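Local coordinates for hypothetical protein Ta0852 (Thermoplasma acidophilum, PDB 1YB2) that probably transfers methyl groups from S-adenosyl-L-methionine to adenine in RNA, as do the tRNA (adenine(58)-N(1))-methyltransferases it resembles, at residues 114-119 with 138-143; 170-175 with 191-196; 196-201 with 227-232. One frame throughout, in Å; residues are numbered along the deposited sequence.

Contact 1 of 3, residues 114-119 with 138-143; sequences ILEVGV and LTVVER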
# COMPACT_ATOMS: atom_id res chain seq x y z
N ILE A 114 2.80 13.23 -8.74
CA ILE A 114 3.84 12.40 -8.14
C ILE A 114 5.08 12.38 -9.01
O ILE A 114 5.00 12.28 -10.24
CB ILE A 114 3.29 10.96 -7.89
CG1 ILE A 114 2.09 11.05 -6.92
CG2 ILE A 114 4.41 10.01 -7.37
CD1 ILE A 114 1.44 9.72 -6.61
N LEU A 115 6.23 12.48 -8.35
CA LEU A 115 7.52 12.37 -9.00
C LEU A 115 8.15 11.03 -8.60
O LEU A 115 8.26 10.73 -7.41
CB LEU A 115 8.45 13.53 -8.58
CG LEU A 115 9.87 13.49 -9.17
CD1 LEU A 115 9.79 13.64 -10.68
CD2 LEU A 115 10.74 14.58 -8.57
N GLU A 116 8.52 10.23 -9.59
CA GLU A 116 9.21 8.98 -9.34
C GLU A 116 10.61 9.04 -9.97
O GLU A 116 10.76 9.16 -11.19
CB GLU A 116 8.38 7.82 -9.91
CG GLU A 116 8.98 6.45 -9.74
CD GLU A 116 8.09 5.34 -10.32
OE1 GLU A 116 7.21 5.63 -11.16
OE2 GLU A 116 8.30 4.16 -9.94
N VAL A 117 11.63 8.96 -9.11
CA VAL A 117 13.02 9.02 -9.51
C VAL A 117 13.60 7.60 -9.45
O VAL A 117 13.76 7.03 -8.36
CB VAL A 117 13.81 10.00 -8.60
CG1 VAL A 117 15.23 10.17 -9.08
CG2 VAL A 117 13.10 11.37 -8.55
N GLY A 118 13.86 7.04 -10.62
CA GLY A 118 14.24 5.63 -10.75
C GLY A 118 13.00 4.79 -10.94
O GLY A 118 12.13 4.75 -10.08
N VAL A 119 12.91 4.12 -12.08
CA VAL A 119 11.69 3.43 -12.44
C VAL A 119 11.68 1.91 -12.12
O VAL A 119 10.62 1.35 -11.86
CB VAL A 119 11.32 3.70 -13.94
CG1 VAL A 119 12.22 2.91 -14.86
CG2 VAL A 119 9.85 3.41 -14.19
N LEU A 138 1.81 11.34 -13.14
CA LEU A 138 3.05 10.71 -12.73
C LEU A 138 4.16 11.20 -13.65
O LEU A 138 4.01 11.19 -14.89
CB LEU A 138 2.94 9.17 -12.78
CG LEU A 138 4.23 8.36 -12.65
CD1 LEU A 138 4.91 8.57 -11.28
CD2 LEU A 138 3.93 6.87 -12.87
N THR A 139 5.25 11.64 -13.03
CA THR A 139 6.46 12.02 -13.73
C THR A 139 7.60 11.09 -13.36
O THR A 139 7.96 10.95 -12.18
CB THR A 139 6.82 13.51 -13.46
OG1 THR A 139 5.70 14.33 -13.82
CG2 THR A 139 8.08 13.96 -14.29
N VAL A 140 8.17 10.45 -14.36
CA VAL A 140 9.22 9.45 -14.14
C VAL A 140 10.53 9.99 -14.69
O VAL A 140 10.62 10.36 -15.87
CB VAL A 140 8.86 8.11 -14.84
CG1 VAL A 140 9.98 7.09 -14.67
CG2 VAL A 140 7.55 7.55 -14.28
N VAL A 141 11.53 10.07 -13.82
CA VAL A 141 12.88 10.49 -14.17
C VAL A 141 13.75 9.25 -14.08
O VAL A 141 13.89 8.66 -12.99
CB VAL A 141 13.43 11.58 -13.19
CG1 VAL A 141 14.85 12.04 -13.59
CG2 VAL A 141 12.49 12.77 -13.11
N GLU A 142 14.31 8.82 -15.22
CA GLU A 142 15.11 7.60 -15.29
C GLU A 142 16.35 7.80 -16.17
O GLU A 142 16.23 8.15 -17.34
CB GLU A 142 14.27 6.42 -15.80
CG GLU A 142 15.03 5.12 -16.13
CD GLU A 142 15.86 4.57 -14.96
OE1 GLU A 142 15.36 4.52 -13.83
OE2 GLU A 142 17.02 4.15 -15.19
N ARG A 143 17.53 7.54 -15.61
CA ARG A 143 18.81 7.75 -16.32
C ARG A 143 19.08 6.72 -17.43
O ARG A 143 19.77 7.02 -18.41
CB ARG A 143 19.97 7.78 -15.33
CG ARG A 143 20.22 6.43 -14.62
CD ARG A 143 21.29 6.54 -13.55
NE ARG A 143 20.83 7.34 -12.41
CZ ARG A 143 21.55 7.58 -11.32
NH1 ARG A 143 22.78 7.08 -11.20
NH2 ARG A 143 21.04 8.33 -10.34
O HOH W 1 3.84 14.45 -11.86

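Contact 2 of 3, residues 170-175 with 191-196; sequences DIADFI and WNHVQK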
# COMPACT_ATOMS: atom_id res chain seq x y z
N ASP A 170 19.56 12.00 -15.58
CA ASP A 170 19.91 11.90 -14.18
C ASP A 170 19.14 12.97 -13.45
O ASP A 170 18.95 14.08 -13.99
CB ASP A 170 21.42 12.12 -13.98
CG ASP A 170 21.88 11.78 -12.57
OD1 ASP A 170 22.49 10.69 -12.41
OD2 ASP A 170 21.63 12.58 -11.62
N ILE A 171 18.70 12.65 -12.24
CA ILE A 171 17.97 13.60 -11.40
C ILE A 171 18.73 14.93 -11.20
O ILE A 171 18.11 15.99 -11.11
CB ILE A 171 17.50 12.96 -10.04
CG1 ILE A 171 16.60 13.91 -9.24
CG2 ILE A 171 18.68 12.51 -9.19
CD1 ILE A 171 15.27 14.20 -9.92
N ALA A 172 20.06 14.86 -11.16
CA ALA A 172 20.89 16.07 -11.03
C ALA A 172 20.61 17.09 -12.14
O ALA A 172 20.54 18.30 -11.90
CB ALA A 172 22.37 15.70 -11.01
N ASP A 173 20.44 16.58 -13.36
CA ASP A 173 20.22 17.40 -14.55
C ASP A 173 18.75 17.72 -14.78
O ASP A 173 18.43 18.60 -15.57
CB ASP A 173 20.80 16.71 -15.78
CG ASP A 173 22.25 16.33 -15.59
OD1 ASP A 173 23.02 17.18 -15.09
OD2 ASP A 173 22.62 15.19 -15.95
N PHE A 174 17.86 16.99 -14.09
CA PHE A 174 16.44 17.12 -14.32
C PHE A 174 15.94 18.50 -13.93
O PHE A 174 16.20 18.97 -12.83
CB PHE A 174 15.65 16.03 -13.57
CG PHE A 174 14.16 16.16 -13.69
CD1 PHE A 174 13.53 16.05 -14.93
CD2 PHE A 174 13.37 16.39 -12.56
CE1 PHE A 174 12.15 16.17 -15.05
CE2 PHE A 174 12.00 16.51 -12.66
CZ PHE A 174 11.38 16.40 -13.90
N ILE A 175 15.21 19.14 -14.82
CA ILE A 175 14.68 20.46 -14.56
C ILE A 175 13.16 20.40 -14.60
O ILE A 175 12.58 19.96 -15.59
CB ILE A 175 15.19 21.53 -15.58
CG1 ILE A 175 16.72 21.55 -15.67
CG2 ILE A 175 14.62 22.93 -15.25
CD1 ILE A 175 17.46 21.71 -14.33
N TRP A 191 21.57 10.56 -1.27
CA TRP A 191 22.27 11.59 -0.48
C TRP A 191 22.88 12.69 -1.34
O TRP A 191 23.07 13.81 -0.88
CB TRP A 191 23.31 10.98 0.49
CG TRP A 191 24.24 10.00 -0.20
CD1 TRP A 191 25.43 10.30 -0.80
CD2 TRP A 191 24.03 8.60 -0.40
NE1 TRP A 191 25.98 9.15 -1.36
CE2 TRP A 191 25.14 8.10 -1.12
CE3 TRP A 191 23.01 7.71 -0.02
CZ2 TRP A 191 25.26 6.76 -1.48
CZ3 TRP A 191 23.13 6.37 -0.38
CH2 TRP A 191 24.25 5.91 -1.10
N ASN A 192 23.17 12.40 -2.60
CA ASN A 192 23.78 13.39 -3.49
C ASN A 192 22.76 14.27 -4.19
O ASN A 192 23.14 15.20 -4.92
CB ASN A 192 24.67 12.71 -4.54
CG ASN A 192 25.98 12.21 -3.96
OD1 ASN A 192 26.59 12.86 -3.10
ND2 ASN A 192 26.42 11.05 -4.41
N HIS A 193 21.47 13.98 -3.96
CA HIS A 193 20.39 14.67 -4.68
C HIS A 193 19.26 15.17 -3.79
O HIS A 193 18.20 15.56 -4.28
CB HIS A 193 19.85 13.74 -5.78
CG HIS A 193 20.93 13.18 -6.64
ND1 HIS A 193 21.69 13.97 -7.48
CD2 HIS A 193 21.39 11.92 -6.78
CE1 HIS A 193 22.58 13.21 -8.10
NE2 HIS A 193 22.42 11.97 -7.69
N VAL A 194 19.48 15.17 -2.48
CA VAL A 194 18.45 15.60 -1.55
C VAL A 194 18.08 17.07 -1.70
O VAL A 194 16.90 17.39 -1.68
CB VAL A 194 18.74 15.17 -0.07
CG1 VAL A 194 18.39 13.71 0.11
CG2 VAL A 194 20.20 15.43 0.32
N GLN A 195 19.04 17.96 -1.92
CA GLN A 195 18.70 19.37 -2.08
C GLN A 195 17.89 19.62 -3.36
O GLN A 195 16.88 20.32 -3.34
CB GLN A 195 19.93 20.27 -1.99
CG GLN A 195 19.62 21.58 -1.28
CD GLN A 195 20.63 21.95 -0.20
OE1 GLN A 195 21.12 23.09 -0.16
NE2 GLN A 195 20.97 20.99 0.66
N LYS A 196 18.34 19.01 -4.46
CA LYS A 196 17.58 18.98 -5.70
C LYS A 196 16.14 18.46 -5.55
O LYS A 196 15.18 19.13 -5.97
CB LYS A 196 18.33 18.16 -6.75
CG LYS A 196 17.58 18.01 -8.08
CD LYS A 196 17.33 19.36 -8.71
CE LYS A 196 17.29 19.25 -10.22
NZ LYS A 196 16.75 20.50 -10.84

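Contact 3 of 3, residues 196-201 with 227-232; sequences KIASMM and SGMHHL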
# COMPACT_ATOMS: atom_id res chain seq x y z
N LYS A 196 18.34 19.01 -4.46
CA LYS A 196 17.58 18.98 -5.70
C LYS A 196 16.14 18.46 -5.55
O LYS A 196 15.18 19.13 -5.97
CB LYS A 196 18.33 18.16 -6.75
CG LYS A 196 17.58 18.01 -8.08
CD LYS A 196 17.33 19.36 -8.71
CE LYS A 196 17.29 19.25 -10.22
NZ LYS A 196 16.75 20.50 -10.84
N ILE A 197 16.00 17.27 -4.97
CA ILE A 197 14.69 16.65 -4.73
C ILE A 197 13.83 17.54 -3.83
O ILE A 197 12.65 17.82 -4.15
CB ILE A 197 14.83 15.20 -4.13
CG1 ILE A 197 15.41 14.22 -5.18
CG2 ILE A 197 13.45 14.64 -3.65
CD1 ILE A 197 15.85 12.86 -4.58
N ALA A 198 14.41 18.02 -2.73
CA ALA A 198 13.70 18.94 -1.83
C ALA A 198 13.15 20.16 -2.56
O ALA A 198 12.02 20.56 -2.31
CB ALA A 198 14.60 19.39 -0.68
N SER A 199 13.94 20.75 -3.47
CA SER A 199 13.52 21.95 -4.20
C SER A 199 12.27 21.75 -5.06
O SER A 199 11.62 22.73 -5.46
CB SER A 199 14.68 22.48 -5.06
OG SER A 199 14.85 21.68 -6.22
N MSE A 200 11.91 20.51 -5.36
CA MSE A 200 10.68 20.33 -6.12
C MSE A 200 9.52 19.68 -5.37
O MSE A 200 8.56 19.22 -5.97
CB MSE A 200 10.94 19.68 -7.49
CG MSE A 200 11.85 18.50 -7.51
SE MSE A 200 12.63 18.30 -9.34
CE MSE A 200 13.71 16.80 -8.87
N MSE A 201 9.61 19.67 -4.04
CA MSE A 201 8.56 19.15 -3.18
C MSE A 201 7.71 20.29 -2.62
O MSE A 201 8.25 21.28 -2.12
CB MSE A 201 9.20 18.40 -2.01
CG MSE A 201 9.91 17.14 -2.43
SE MSE A 201 10.77 16.28 -0.92
CE MSE A 201 9.19 15.66 0.12
N SER A 227 19.10 19.40 3.70
CA SER A 227 18.32 19.60 2.48
C SER A 227 16.98 20.32 2.70
O SER A 227 16.30 20.60 1.73
CB SER A 227 18.05 18.27 1.77
OG SER A 227 17.13 17.48 2.51
N GLY A 228 16.60 20.61 3.94
CA GLY A 228 15.27 21.16 4.20
C GLY A 228 14.17 20.11 4.30
O GLY A 228 12.99 20.41 4.18
N MSE A 229 14.58 18.86 4.52
CA MSE A 229 13.68 17.76 4.79
C MSE A 229 13.85 17.31 6.22
O MSE A 229 14.92 17.44 6.79
CB MSE A 229 13.94 16.59 3.83
CG MSE A 229 13.41 16.83 2.41
SE MSE A 229 13.45 15.14 1.40
CE MSE A 229 14.94 15.52 0.25
N HIS A 230 12.77 16.80 6.80
CA HIS A 230 12.80 16.32 8.18
C HIS A 230 12.54 14.81 8.17
O HIS A 230 11.51 14.38 7.68
CB HIS A 230 11.75 17.06 9.00
CG HIS A 230 11.79 16.74 10.46
ND1 HIS A 230 12.60 17.41 11.34
CD2 HIS A 230 11.14 15.79 11.18
CE1 HIS A 230 12.45 16.90 12.55
NE2 HIS A 230 11.57 15.92 12.47
N HIS A 231 13.48 14.03 8.70
CA HIS A 231 13.35 12.56 8.82
C HIS A 231 12.19 12.19 9.73
O HIS A 231 12.07 12.71 10.84
CB HIS A 231 14.67 11.97 9.33
CG HIS A 231 14.64 10.48 9.54
ND1 HIS A 231 14.24 9.59 8.57
CD2 HIS A 231 15.05 9.73 10.59
CE1 HIS A 231 14.37 8.35 9.02
NE2 HIS A 231 14.86 8.41 10.25
N LEU A 232 11.33 11.30 9.24
CA LEU A 232 10.16 10.83 9.99
C LEU A 232 10.51 9.48 10.58
O LEU A 232 10.51 9.31 11.79
CB LEU A 232 8.93 10.71 9.09
CG LEU A 232 8.32 12.02 8.54
CD1 LEU A 232 7.15 11.74 7.58
CD2 LEU A 232 7.86 12.92 9.67

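Contact 1 of 3, residues 114-119 with 138-143
The carbonyl oxygen of Ile-114 takes two hydrogen bonds: Thr-139 N donates to Ile-114 O over 2.9 Å, and a water that also bonds Thr-139 OG1 donates to it as well. Three more bonds follow in parallel register. Glu-116 N donates to Thr-139 O over 2.7 Å in a straight bond (180° at the hydrogen), Val-141 N meets Glu-116 O, and Gly-118 N meets Val-141 O. The two strands are joined by helix 123-132 in a beta-alpha-beta crossover of the Rossmann-like methyltransferase fold. Leu-115 and Val-141 share one sheet face, the branched Val-141 giving CG2 to Leu-115 CD1 at 3.7 Å. On the other face, Glu-116 runs extended alongside Val-140; its OE1 lies 3.7 Å from Val-140 CG2 and is satisfied by the hydroxyl of Ser-125. Past the strand end, Gly-118 has a phi of 91°, at which a CB would jam against the preceding carbonyl. There Val-119 N bonds OE1 of Glu-142, a predicted S-adenosyl-L-methionine ligand, at 3.0 Å, on the anti side of the carboxylate. Glu-142 bends at chi2 (57°) to get there, and Asp-144 N holds its OE2.

Contact 2 of 3, residues 170-175 with 191-196
His-193, at the N-cap position of helix 194-199, holds its ring between Asn-192 CB over one face and Ile-171 CG2 over the opposite one, a slot between aliphatic groups that suits a flat ring. The isoleucine methyl makes a CH-pi contact, Ile-171 CG2 lying 3.6 Å from the centroid of the His-193 ring and 18° off its normal. Ala-172 CB approaches obliquely, 3.8 Å from His-193 CE1. Asp-170 OD2 is 3.7 Å from the same CE1, with carboxylate and ring planes 59° apart, and it accepts from Ala-172 N at 2.8 Å through its anti lone pair, forming an Asx turn. One turn later Lys-196 sends its chain along the 170-175 loop. CG stands anti to the backbone N (177°) and the chain then bends at chi2; a long, flexible lysine can thus pass Ile-171 O, 3.5 Å from Lys-196 CE. The ammonium donates to Phe-174 O, although the modelled position of that oxygen is doubtful. The chemistry implies that the Asx turn gives OD2 of Asp-170, a predicted S-adenosyl-L-methionine ligand, a backbone partner that would help hold the carboxylate, whereas His-193 comes close to it without a hydrogen bond and takes its apolar contacts from Ile-171 and Ala-172.

Contact 3 of 3, residues 196-201 with 227-232
Met-201 and Met-229, both present as selenomethionine, cross at about a right angle and meet selenium to selenium, Met-201 SE lying 3.7 Å from Met-229 SE. In each, CG stands anti to the carbonyl carbon, and each chain then bends at chi3. For Met-229 that last torsion, -106°, carries the CE methyl to the helix, where it rests 3.9 Å from Ala-198 N and 4.0 Å from Ala-198 CB. The same methyl lies more loosely against Ile-197, with Met-229 CE 4.3 Å from Ile-197 CG2. One side chain thus touches three residues, the helix with its end and Met-201 with its selenium, a reach that suits the unbranched, flexible chain of methionine.

Ala-198 points at the other segment, and its small side chain fits close against the Ser-227 carbonyl. Its CB is 3.2 Å from the carbonyl oxygen of Ser-227, and 4.4 Å separates Ala-198 CB from Ser-227 CB. No hydrogen bond spans the two segments. Ser-227 OG bonds Leu-224 O, and Ala-198 O accepts from Lys-267 NZ. Within the helix, the hydroxyl of Ser-199 donates back to Lys-196 O, as serines near helix ends can.

Helix 194-199 leads from strand 180-185 toward strand 205-211 and packs on their sheet; Ile-197 of the helix lies against Val-183 and Phe-209, and Met-201 just after it against Val-183 and Ala-207. From strand 229-242, outermost in that sheet within the chain, Met-229 touches Ala-265 of the adjacent strand 258-267 and Ala-207 and Phe-209 of strand 205-211, as well as the helix.

The three contacts follow one another along the chain and pack together within the methyltransferase domain. Contacts 1 and 2 have centres about 12 Å apart and join through apolar side chains, with Val-117 CG1 3.7 Å from Ile-171 CB and Val-141 CG2 3.8 Å from Phe-174 CD2; a long, weak ion pair links Arg-143 to Asp-170. The ranges of contacts 2 and 3, centres about 11 Å apart, share Lys-196, which works only in contact 2; Val-194 and Met-229 join them. Met-200 ties contact 3 to contact 1, its CE 3.7 Å from Leu-115 CD2. The predicted cofactor residues cluster at contacts 1 and 2: the side chains of Glu-142 and Asp-170 are about 9 Å apart, and Asp-186 lies near Gly-118.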